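Local coordinates for protein omega-class glutathione S-transferase (Bombyx mori, PDB 3WD6) that binds glutathione and, like other omega-class glutathione transferases, probably catalyses glutathione-dependent transfer and dehydroascorbate reduction, at residues Y224-P227 with L228-A232; I81-A84 with E85-I89; L46-A50 with K51-Y55; G166-L170 with D171-P175. One frame throughout, in Å; residues are numbered along the deposited sequence.

Contact 1 (Y224-P227 with L228-A232)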
loop_
_atom_site.group_PDB
_atom_site.type_symbol
_atom_site.label_atom_id
_atom_site.label_comp_id
_atom_site.label_asym_id
_atom_site.label_seq_id
_atom_site.Cartn_x
_atom_site.Cartn_y
_atom_site.Cartn_z
ATOM N N TYR A 224 -8.104 0.923 -7.940
ATOM C CA TYR A 224 -8.159 0.993 -6.479
ATOM C C TYR A 224 -7.878 2.410 -5.939
ATOM O O TYR A 224 -7.881 2.623 -4.730
ATOM C CB TYR A 224 -7.167 -0.017 -5.850
ATOM C CG TYR A 224 -7.342 -0.277 -4.359
ATOM C CD1 TYR A 224 -8.533 -0.801 -3.859
ATOM C CD2 TYR A 224 -6.302 -0.033 -3.450
ATOM C CE1 TYR A 224 -8.706 -1.066 -2.478
ATOM C CE2 TYR A 224 -6.458 -0.302 -2.055
ATOM C CZ TYR A 224 -7.675 -0.816 -1.590
ATOM O OH TYR A 224 -7.877 -1.078 -0.244
ATOM N N LEU A 225 -7.601 3.366 -6.825
ATOM C CA LEU A 225 -7.303 4.740 -6.388
ATOM C C LEU A 225 -8.354 5.300 -5.418
ATOM O O LEU A 225 -9.564 5.074 -5.582
ATOM C CB LEU A 225 -7.226 5.686 -7.582
ATOM C CG LEU A 225 -5.904 5.657 -8.342
ATOM C CD1 LEU A 225 -5.979 6.658 -9.526
ATOM C CD2 LEU A 225 -4.722 5.969 -7.395
ATOM N N ILE A 226 -7.885 6.030 -4.412
ATOM C CA ILE A 226 -8.777 6.795 -3.565
ATOM C C ILE A 226 -8.844 8.235 -4.105
ATOM O O ILE A 226 -7.805 8.916 -4.182
ATOM C CB ILE A 226 -8.258 6.788 -2.128
ATOM C CG1 ILE A 226 -8.149 5.334 -1.647
ATOM C CG2 ILE A 226 -9.151 7.640 -1.199
ATOM C CD1 ILE A 226 -7.528 5.172 -0.257
ATOM N N PRO A 227 -10.054 8.707 -4.496
ATOM C CA PRO A 227 -10.134 10.109 -4.953
ATOM C C PRO A 227 -9.496 11.041 -3.907
ATOM O O PRO A 227 -9.772 10.893 -2.698
ATOM C CB PRO A 227 -11.643 10.364 -5.057
ATOM C CG PRO A 227 -12.247 9.009 -5.271
ATOM C CD PRO A 227 -11.383 8.065 -4.450
ATOM N N LEU A 228 -8.641 11.964 -4.350
ATOM C CA LEU A 228 -7.802 12.729 -3.418
ATOM C C LEU A 228 -8.560 13.560 -2.367
ATOM O O LEU A 228 -8.072 13.741 -1.237
ATOM C CB LEU A 228 -6.799 13.596 -4.185
ATOM C CG LEU A 228 -5.562 12.815 -4.638
ATOM C CD1 LEU A 228 -4.713 13.624 -5.600
ATOM C CD2 LEU A 228 -4.742 12.372 -3.419
ATOM N N GLU A 229 -9.738 14.065 -2.723
ATOM C CA GLU A 229 -10.510 14.826 -1.754
ATOM C C GLU A 229 -11.023 13.889 -0.667
ATOM O O GLU A 229 -11.131 14.275 0.494
ATOM C CB GLU A 229 -11.671 15.577 -2.418
ATOM C CG GLU A 229 -12.823 14.690 -2.877
ATOM C CD GLU A 229 -12.571 14.057 -4.233
ATOM O OE1 GLU A 229 -11.392 14.046 -4.688
ATOM O OE2 GLU A 229 -13.557 13.564 -4.838
ATOM N N ILE A 230 -11.323 12.648 -1.032
ATOM C CA ILE A 230 -11.732 11.668 -0.026
ATOM C C ILE A 230 -10.583 11.302 0.904
ATOM O O ILE A 230 -10.766 11.131 2.122
ATOM C CB ILE A 230 -12.232 10.367 -0.664
ATOM C CG1 ILE A 230 -13.447 10.641 -1.568
ATOM C CG2 ILE A 230 -12.515 9.330 0.431
ATOM C CD1 ILE A 230 -14.641 11.197 -0.814
ATOM N N LEU A 231 -9.391 11.157 0.328
ATOM C CA LEU A 231 -8.242 10.742 1.117
ATOM C C LEU A 231 -7.866 11.856 2.097
ATOM O O LEU A 231 -7.583 11.597 3.264
ATOM C CB LEU A 231 -7.074 10.361 0.199
ATOM C CG LEU A 231 -5.800 9.813 0.850
ATOM C CD1 LEU A 231 -6.081 8.568 1.689
ATOM C CD2 LEU A 231 -4.734 9.526 -0.212
ATOM N N ALA A 232 -7.879 13.098 1.613
ATOM C CA ALA A 232 -7.649 14.254 2.473
ATOM C C ALA A 232 -8.683 14.332 3.592
ATOM O O ALA A 232 -8.322 14.614 4.734
ATOM C CB ALA A 232 -7.643 15.545 1.664
#
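A chi1 of -58° sends the CG2 methyl of Ile226 away from its own nitrogen and forward over the start of the helix, while a chi1 of -176° brings Leu231 CD1 to within 4.2 Å of Ile226 CD1. The two side chains cross at about a right angle, and Ile226 CG2 lies 3.7 Å from Leu231 CB. The same methyl also reaches Ile230, CG2 to CG2 at 4.1 Å, so one branch of Ile226 packs against two successive helical residues.

Pro227 is the N-cap of helix 228-240, and its carbonyl oxygen gathers the first turn. Leu231 N donates to Pro227 O at 3.1 Å, in the carbonyl plane and with an angle of 151° at the hydrogen. Ile230 N is closer to Pro227 O, 2.9 Å, but its hydrogen points poorly and the bond is weak. The pyrrolidine ring is used as well: its CB meets Ile230 CG1 at 3.9 Å and, in another direction, Glu229 OE1 at 3.7 Å, because the bent glutamate chain folds back toward the cap.

Outside the segments, Glu187 accepts a hydrogen bond from Ile226 N, Arg36 donates to Tyr224 O, and Ile226 also touches Arg36 and Tyr37, so this entrance to the helix rests on both domains. Proline brings no side-chain acceptor to its N-cap position; the carboxylate of Glu229, folded over the helix start, is likely to interact favourably with the positive end of the helix dipole.

Contact 2 (I81-A84 with E85-I89)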
loop_
_atom_site.group_PDB
_atom_site.type_symbol
_atom_site.label_atom_id
_atom_site.label_comp_id
_atom_site.label_asym_id
_atom_site.label_seq_id
_atom_site.Cartn_x
_atom_site.Cartn_y
_atom_site.Cartn_z
ATOM N N ILE A 81 -4.322 -12.598 4.143
ATOM C CA ILE A 81 -5.056 -13.379 3.159
ATOM C C ILE A 81 -5.473 -14.745 3.734
ATOM O O ILE A 81 -4.769 -15.329 4.574
ATOM C CB ILE A 81 -4.272 -13.556 1.818
ATOM C CG1 ILE A 81 -3.052 -14.461 2.011
ATOM C CG2 ILE A 81 -3.857 -12.204 1.255
ATOM C CD1 ILE A 81 -2.220 -14.653 0.729
ATOM N N GLU A 82 -6.615 -15.247 3.277
ATOM C CA GLU A 82 -7.103 -16.560 3.684
ATOM C C GLU A 82 -7.163 -17.396 2.412
ATOM O O GLU A 82 -7.969 -17.116 1.512
ATOM C CB GLU A 82 -8.491 -16.447 4.336
ATOM C CG GLU A 82 -9.041 -17.760 4.914
ATOM C CD GLU A 82 -10.143 -17.526 5.980
ATOM O OE1 GLU A 82 -10.458 -18.455 6.764
ATOM O OE2 GLU A 82 -10.694 -16.404 6.035
ATOM N N ILE A 83 -6.308 -18.414 2.318
ATOM C CA ILE A 83 -6.156 -19.125 1.044
ATOM C C ILE A 83 -7.004 -20.398 1.013
ATOM O O ILE A 83 -7.187 -21.022 -0.052
ATOM C CB ILE A 83 -4.677 -19.432 0.739
ATOM C CG1 ILE A 83 -4.042 -20.214 1.899
ATOM C CG2 ILE A 83 -3.909 -18.128 0.515
ATOM C CD1 ILE A 83 -2.601 -20.586 1.658
ATOM N N ALA A 84 -7.521 -20.752 2.194
ATOM C CA ALA A 84 -8.365 -21.923 2.409
ATOM C C ALA A 84 -8.983 -21.750 3.792
ATOM O O ALA A 84 -8.515 -20.894 4.570
ATOM C CB ALA A 84 -7.529 -23.188 2.351
ATOM N N GLU A 85 -10.011 -22.532 4.128
ATOM C CA GLU A 85 -10.690 -22.284 5.402
ATOM C C GLU A 85 -9.720 -22.385 6.594
ATOM O O GLU A 85 -9.035 -23.393 6.773
ATOM C CB GLU A 85 -11.900 -23.193 5.617
ATOM C CG GLU A 85 -12.832 -22.643 6.717
ATOM C CD GLU A 85 -14.076 -23.492 6.966
ATOM O OE1 GLU A 85 -14.167 -24.636 6.449
ATOM O OE2 GLU A 85 -14.968 -23.005 7.696
ATOM N N ASP A 86 -9.659 -21.323 7.391
ATOM C CA ASP A 86 -8.796 -21.278 8.562
ATOM C C ASP A 86 -7.315 -21.442 8.218
ATOM O O ASP A 86 -6.521 -21.894 9.061
ATOM C CB ASP A 86 -9.215 -22.329 9.602
ATOM C CG ASP A 86 -10.663 -22.162 10.057
ATOM O OD1 ASP A 86 -11.166 -21.013 10.050
ATOM O OD2 ASP A 86 -11.305 -23.184 10.414
ATOM N N VAL A 87 -6.937 -21.076 6.992
ATOM C CA VAL A 87 -5.521 -21.043 6.614
ATOM C C VAL A 87 -5.172 -19.652 6.063
ATOM O O VAL A 87 -5.607 -19.261 4.955
ATOM C CB VAL A 87 -5.161 -22.169 5.612
ATOM C CG1 VAL A 87 -3.688 -22.083 5.202
ATOM C CG2 VAL A 87 -5.481 -23.546 6.220
ATOM N N THR A 88 -4.406 -18.900 6.854
ATOM C CA THR A 88 -4.176 -17.506 6.544
ATOM C C THR A 88 -2.716 -17.119 6.595
ATOM O O THR A 88 -1.917 -17.728 7.329
ATOM C CB THR A 88 -4.917 -16.589 7.513
ATOM O OG1 THR A 88 -4.397 -16.801 8.833
ATOM C CG2 THR A 88 -6.434 -16.853 7.459
ATOM N N ILE A 89 -2.390 -16.083 5.824
ATOM C CA ILE A 89 -1.063 -15.478 5.830
ATOM C C ILE A 89 -1.245 -13.995 6.146
ATOM O O ILE A 89 -2.211 -13.368 5.685
ATOM C CB ILE A 89 -0.413 -15.591 4.435
ATOM C CG1 ILE A 89 -0.293 -17.052 4.024
ATOM C CG2 ILE A 89 0.960 -14.937 4.428
ATOM C CD1 ILE A 89 0.788 -17.759 4.769
#
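The hairpin of strands 80-82 and 87-90 is joined here, Ile81 facing Ile89 as an antiparallel hydrogen-bonded pair and Glu82 facing Thr88 as a non-hydrogen-bonded one. Ile81 N reaches Ile89 O at 2.7 Å, and Ile89 N returns the bond to Ile81 O; their side chains lie side by side. A beta bulge then shifts the register, with Ile83 N bound to Val87 O at 2.9 Å, and a type II turn from Ala84 to Val87 closes the end.

Glu82 stretches along the hairpin with CG opposite its nitrogen (chi1 -175°), its CG passing Thr88 CG2 at 3.8 Å. Through the anti lone pair of OE1 it accepts Asp86 N at 3.0 Å. Lys72 forms salt bridges to both Glu82 OE1 and Asp86 OD1, which probably offsets the repulsion between the acids, while Tyr33 OH binds Glu82 OE2. Were this glutamate replaced by an alanine, Asp86 N and Tyr33 would probably lose their mate and Lys72 one of its two acidic partners, and the turn is likely to move more freely. Such an antiparallel edge hairpin, backed by helix 92-102 through Ile89, is typical of the thioredoxin-like N-terminal domain of glutathione transferases.

Contact 3 (L46-A50 with K51-Y55). With EDO (1,2-ethanediol), chain H.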
loop_
_atom_site.group_PDB
_atom_site.type_symbol
_atom_site.label_atom_id
_atom_site.label_comp_id
_atom_site.label_asym_id
_atom_site.label_seq_id
_atom_site.Cartn_x
_atom_site.Cartn_y
_atom_site.Cartn_z
ATOM N N LEU A 46 -2.818 -4.519 -4.765
ATOM C CA LEU A 46 -2.096 -4.225 -6.000
ATOM C C LEU A 46 -1.611 -5.522 -6.626
ATOM O O LEU A 46 -1.835 -5.775 -7.808
ATOM C CB LEU A 46 -0.888 -3.306 -5.737
ATOM C CG LEU A 46 -1.232 -1.893 -5.256
ATOM C CD1 LEU A 46 0.030 -1.136 -4.915
ATOM C CD2 LEU A 46 -2.078 -1.138 -6.311
ATOM N N ALA A 47 -0.948 -6.341 -5.814
ATOM C CA ALA A 47 -0.405 -7.589 -6.299
ATOM C C ALA A 47 -1.526 -8.428 -6.904
ATOM O O ALA A 47 -1.432 -8.878 -8.066
ATOM C CB ALA A 47 0.321 -8.342 -5.167
ATOM N N LEU A 48 -2.593 -8.627 -6.136
ATOM C CA LEU A 48 -3.723 -9.421 -6.624
ATOM C C LEU A 48 -4.304 -8.836 -7.914
ATOM O O LEU A 48 -4.623 -9.588 -8.857
ATOM C CB LEU A 48 -4.808 -9.538 -5.561
ATOM C CG LEU A 48 -4.444 -10.339 -4.314
ATOM C CD1 LEU A 48 -5.458 -10.051 -3.233
ATOM C CD2 LEU A 48 -4.415 -11.817 -4.613
ATOM N N ASN A 49 -4.444 -7.506 -7.968
ATOM C CA ASN A 49 -4.929 -6.871 -9.199
ATOM C C ASN A 49 -4.016 -7.128 -10.385
ATOM O O ASN A 49 -4.466 -7.568 -11.441
ATOM C CB ASN A 49 -5.092 -5.361 -9.022
ATOM C CG ASN A 49 -6.243 -4.996 -8.093
ATOM O OD1 ASN A 49 -6.956 -5.873 -7.580
ATOM N ND2 ASN A 49 -6.425 -3.692 -7.865
ATOM N N ALA A 50 -2.731 -6.840 -10.216
ATOM C CA ALA A 50 -1.796 -6.928 -11.329
ATOM C C ALA A 50 -1.742 -8.356 -11.895
ATOM O O ALA A 50 -1.620 -8.557 -13.130
ATOM C CB ALA A 50 -0.408 -6.453 -10.896
ATOM N N LYS A 51 -1.846 -9.342 -10.996
ATOM C CA LYS A 51 -1.736 -10.756 -11.379
ATOM C C LYS A 51 -3.084 -11.318 -11.823
ATOM O O LYS A 51 -3.174 -12.449 -12.310
ATOM C CB LYS A 51 -1.131 -11.605 -10.233
ATOM C CG LYS A 51 0.297 -11.186 -9.836
ATOM C CD LYS A 51 0.811 -11.976 -8.617
ATOM C CE LYS A 51 1.340 -13.353 -8.976
ATOM N NZ LYS A 51 2.472 -13.310 -9.979
ATOM N N GLN A 52 -4.133 -10.518 -11.664
ATOM C CA GLN A 52 -5.471 -10.920 -12.094
ATOM C C GLN A 52 -5.953 -12.167 -11.368
ATOM O O GLN A 52 -6.625 -13.015 -11.959
ATOM C CB GLN A 52 -5.491 -11.181 -13.597
ATOM C CG GLN A 52 -4.789 -10.101 -14.399
ATOM C CD GLN A 52 -5.722 -9.384 -15.345
ATOM O OE1 GLN A 52 -5.548 -9.444 -16.566
ATOM N NE2 GLN A 52 -6.729 -8.699 -14.790
ATOM N N ILE A 53 -5.585 -12.281 -10.094
ATOM C CA ILE A 53 -6.090 -13.333 -9.228
ATOM C C ILE A 53 -7.476 -12.950 -8.716
ATOM O O ILE A 53 -7.669 -11.851 -8.174
ATOM C CB ILE A 53 -5.159 -13.507 -8.032
ATOM C CG1 ILE A 53 -3.829 -14.120 -8.503
ATOM C CG2 ILE A 53 -5.822 -14.354 -6.937
ATOM C CD1 ILE A 53 -2.596 -13.667 -7.676
ATOM N N ASP A 54 -8.452 -13.839 -8.891
ATOM C CA ASP A 54 -9.785 -13.579 -8.335
ATOM C C ASP A 54 -9.726 -13.616 -6.800
ATOM O O ASP A 54 -9.054 -14.471 -6.207
ATOM C CB ASP A 54 -10.832 -14.562 -8.856
ATOM C CG ASP A 54 -12.259 -14.092 -8.570
ATOM O OD1 ASP A 54 -12.561 -12.907 -8.837
ATOM O OD2 ASP A 54 -13.073 -14.892 -8.049
ATOM N N TYR A 55 -10.398 -12.662 -6.165
ATOM C CA TYR A 55 -10.436 -12.622 -4.715
ATOM C C TYR A 55 -11.622 -11.807 -4.236
ATOM O O TYR A 55 -12.367 -11.225 -5.043
ATOM C CB TYR A 55 -9.128 -12.064 -4.134
ATOM C CG TYR A 55 -8.886 -10.599 -4.429
ATOM C CD1 TYR A 55 -8.432 -10.188 -5.679
ATOM C CD2 TYR A 55 -9.091 -9.622 -3.449
ATOM C CE1 TYR A 55 -8.186 -8.849 -5.955
ATOM C CE2 TYR A 55 -8.856 -8.276 -3.713
ATOM C CZ TYR A 55 -8.401 -7.893 -4.973
ATOM O OH TYR A 55 -8.166 -6.558 -5.268
HETATM C C1 EDO H . -8.329 -8.426 -10.471
HETATM O O1 EDO H . -7.572 -9.390 -9.699
HETATM C C2 EDO H . -9.459 -7.816 -9.628
HETATM O O2 EDO H . -9.707 -6.444 -9.992
#
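Leu48 and Tyr55 form the dense side of this contact, the leucine setting its CD1 methyl squarely over the tyrosine ring. Leu48 CD1 stands 3.6 Å from the centroid of the Tyr55 ring and 10° off its normal, a CH-pi contact, and Leu48 CB adds a second touch, 3.5 Å from Tyr55 CE1. The other methyl turns elsewhere: Leu48 CD2 meets Ile53 CG2 at 3.7 Å, the two side chains crossing at about a right angle. With chi1 at 68°, Tyr55 folds its ring back toward the helix, bringing OH to Asn49 OD1 as a donor at 2.7 Å, tilted 24° from the plane of the amide carbonyl. Asn49 ND2 is held by Ala220 O, and the two bonds together fix which way the amide is flipped.

In the chain linking these residues, helix 39-51 ends in a Schellman motif, Gln52 taking positive phi and Ile53 N donating to Leu48 O at 3.1 Å. The chain thereby turns into strand 56-60, completing a beta-alpha-beta unit with strand 31-34, whose Val32 touches both Leu48 and Tyr55.

The opposite character belongs to Gln52, which is exposed and directs its CB away from the helix. Nearby, a 1,2-ethanediol, probably from the crystallisation liquor, sits at the edge of the Tyr55 ring, with its O1 2.9 Å from Ile53 O, and is hydrogen-bonded to Gln223. Lys51 is buried instead: its CG passes Ala47 O at 3.4 Å, and NZ reaches Asp100 and the carbonyls of Tyr103, Lys105 and Arg106.

Contact 4 (G166-L170 with D171-P175); sequences GTVFL and DGSEP
Phe169 overlaps Pro175 face on: Pro175 CG stands 3.9 Å from the centroid of the Phe169 ring, just 6° off its normal, in a CH-pi contact. The opposite face is covered by the preceding residue, Val168, whose CG1 methyl lies 3.6 Å above the plane, over the ring centre. The ring is thus clasped between two aliphatic groups, and its edge is used too, CD2 of Phe169 coming within 3.0 Å of Ser173 O near the ring plane.

The backbone underneath makes a type I turn from Phe169 to Gly172. Phe169 N donates to Gly172 O at 2.8 Å, and Gly172 N returns a bond to Phe169 O at 3.1 Å, entering from well above the carbonyl plane. Thr167, with chi1 at 57°, swings OG1 round to donate to the same Phe169 O at 2.6 Å, this time in the carbonyl plane. Gly172 adopts backbone angles at which a CB would press on the carbonyl of Asp171.

With an alanine here in place of the phenylalanine, a gap is likely to open between Val168 and Pro175, and Tyr211 and Met215 of helix 206-216 would probably lose the ring they pack on. Beyond the turn, Asp179 accepts Leu170 N and Asp171 N, while Asp171 OD2 accepts Ala178 N, tying the loop to the start of helix 177-189 in the C-terminal domain. Two donors reaching Phe169 O from different directions imply a well-satisfied carbonyl, so that the turn is held by polar bonds, while the ring is gripped mainly by the aliphatic groups of Val168 and Pro175 over its two faces.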
loop_
_atom_site.group_PDB
_atom_site.type_symbol
_atom_site.label_atom_id
_atom_site.label_comp_id
_atom_site.label_asym_id
_atom_site.label_seq_id
_atom_site.Cartn_x
_atom_site.Cartn_y
_atom_site.Cartn_z
ATOM N N GLY A 166 16.804 2.987 -16.313
ATOM C CA GLY A 166 16.409 3.569 -17.580
ATOM C C GLY A 166 15.040 3.154 -18.090
ATOM O O GLY A 166 14.659 3.511 -19.212
ATOM N N THR A 167 14.286 2.401 -17.294
ATOM C CA THR A 167 12.982 1.947 -17.777
ATOM C C THR A 167 11.837 2.828 -17.271
ATOM O O THR A 167 12.052 3.758 -16.478
ATOM C CB THR A 167 12.736 0.432 -17.521
ATOM O OG1 THR A 167 12.872 0.139 -16.129
ATOM C CG2 THR A 167 13.755 -0.419 -18.303
ATOM N N VAL A 168 10.627 2.551 -17.745
ATOM C CA VAL A 168 9.471 3.332 -17.332
ATOM C C VAL A 168 9.247 3.121 -15.843
ATOM O O VAL A 168 8.985 4.079 -15.092
ATOM C CB VAL A 168 8.202 2.922 -18.122
ATOM C CG1 VAL A 168 6.952 3.666 -17.607
ATOM C CG2 VAL A 168 8.418 3.159 -19.625
ATOM N N PHE A 169 9.357 1.862 -15.424
ATOM C CA PHE A 169 9.106 1.479 -14.041
ATOM C C PHE A 169 10.334 0.804 -13.446
ATOM O O PHE A 169 11.213 0.324 -14.173
ATOM C CB PHE A 169 7.910 0.521 -13.958
ATOM C CG PHE A 169 6.619 1.114 -14.462
ATOM C CD1 PHE A 169 6.009 2.156 -13.775
ATOM C CD2 PHE A 169 6.008 0.624 -15.623
ATOM C CE1 PHE A 169 4.814 2.715 -14.235
ATOM C CE2 PHE A 169 4.800 1.179 -16.089
ATOM C CZ PHE A 169 4.202 2.228 -15.390
ATOM N N LEU A 170 10.391 0.756 -12.121
ATOM C CA LEU A 170 11.509 0.101 -11.468
ATOM C C LEU A 170 11.700 -1.323 -12.003
ATOM O O LEU A 170 12.828 -1.769 -12.241
ATOM C CB LEU A 170 11.295 0.087 -9.962
ATOM C CG LEU A 170 11.407 1.459 -9.290
ATOM C CD1 LEU A 170 10.853 1.420 -7.827
ATOM C CD2 LEU A 170 12.849 1.994 -9.344
ATOM N N ASP A 171 10.609 -2.041 -12.218
ATOM C CA ASP A 171 10.737 -3.435 -12.634
ATOM C C ASP A 171 10.716 -3.675 -14.151
ATOM O O ASP A 171 10.823 -4.825 -14.590
ATOM C CB ASP A 171 9.717 -4.320 -11.902
ATOM C CG ASP A 171 10.139 -4.609 -10.467
ATOM O OD1 ASP A 171 11.269 -5.121 -10.285
ATOM O OD2 ASP A 171 9.376 -4.291 -9.518
ATOM N N GLY A 172 10.637 -2.604 -14.941
ATOM C CA GLY A 172 10.727 -2.727 -16.391
ATOM C C GLY A 172 9.731 -1.829 -17.105
ATOM O O GLY A 172 9.572 -0.661 -16.715
ATOM N N SER A 173 9.051 -2.349 -18.132
ATOM C CA SER A 173 8.007 -1.551 -18.790
ATOM C C SER A 173 6.658 -1.727 -18.106
ATOM O O SER A 173 5.807 -0.844 -18.212
ATOM C CB SER A 173 7.915 -1.784 -20.312
ATOM O OG SER A 173 8.300 -0.612 -21.054
ATOM N N GLU A 174 6.486 -2.837 -17.380
ATOM C CA GLU A 174 5.358 -3.031 -16.454
ATOM C C GLU A 174 5.819 -2.852 -14.988
ATOM O O GLU A 174 6.918 -3.322 -14.606
ATOM C CB GLU A 174 4.863 -4.472 -16.546
ATOM C CG GLU A 174 3.764 -4.757 -17.492
ATOM C CD GLU A 174 3.539 -6.238 -17.590
ATOM O OE1 GLU A 174 4.458 -6.994 -17.190
ATOM O OE2 GLU A 174 2.449 -6.655 -18.043
ATOM N N PRO A 175 4.955 -2.264 -14.137
ATOM C CA PRO A 175 5.338 -2.192 -12.715
ATOM C C PRO A 175 5.460 -3.596 -12.115
ATOM O O PRO A 175 4.706 -4.504 -12.479
ATOM C CB PRO A 175 4.150 -1.475 -12.044
ATOM C CG PRO A 175 3.225 -1.033 -13.166
ATOM C CD PRO A 175 3.536 -1.924 -14.350
#

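How the contacts relate
The four contacts follow in series along the chain; none encloses or crosses another. Contact 3 comes first, where helix 39-51 turns toward strand 56-60. Contact 2 closes the hairpin at the edge of the same N-terminal domain, its nearest atoms about 5 Å from contact 3 without touching. Contact 4 rounds the loop from helix 145-165 to helix 177-189, and contact 1 starts helix 228-240. Across the domain boundary, contacts 1 and 3 meet, Tyr224 CB lying 4.3 Å from Asn49 ND2. Contacts 3 and 4 do not touch, yet Arg106 joins them, its carbonyl accepting Lys51 NZ and its guanidinium binding Pro175 O.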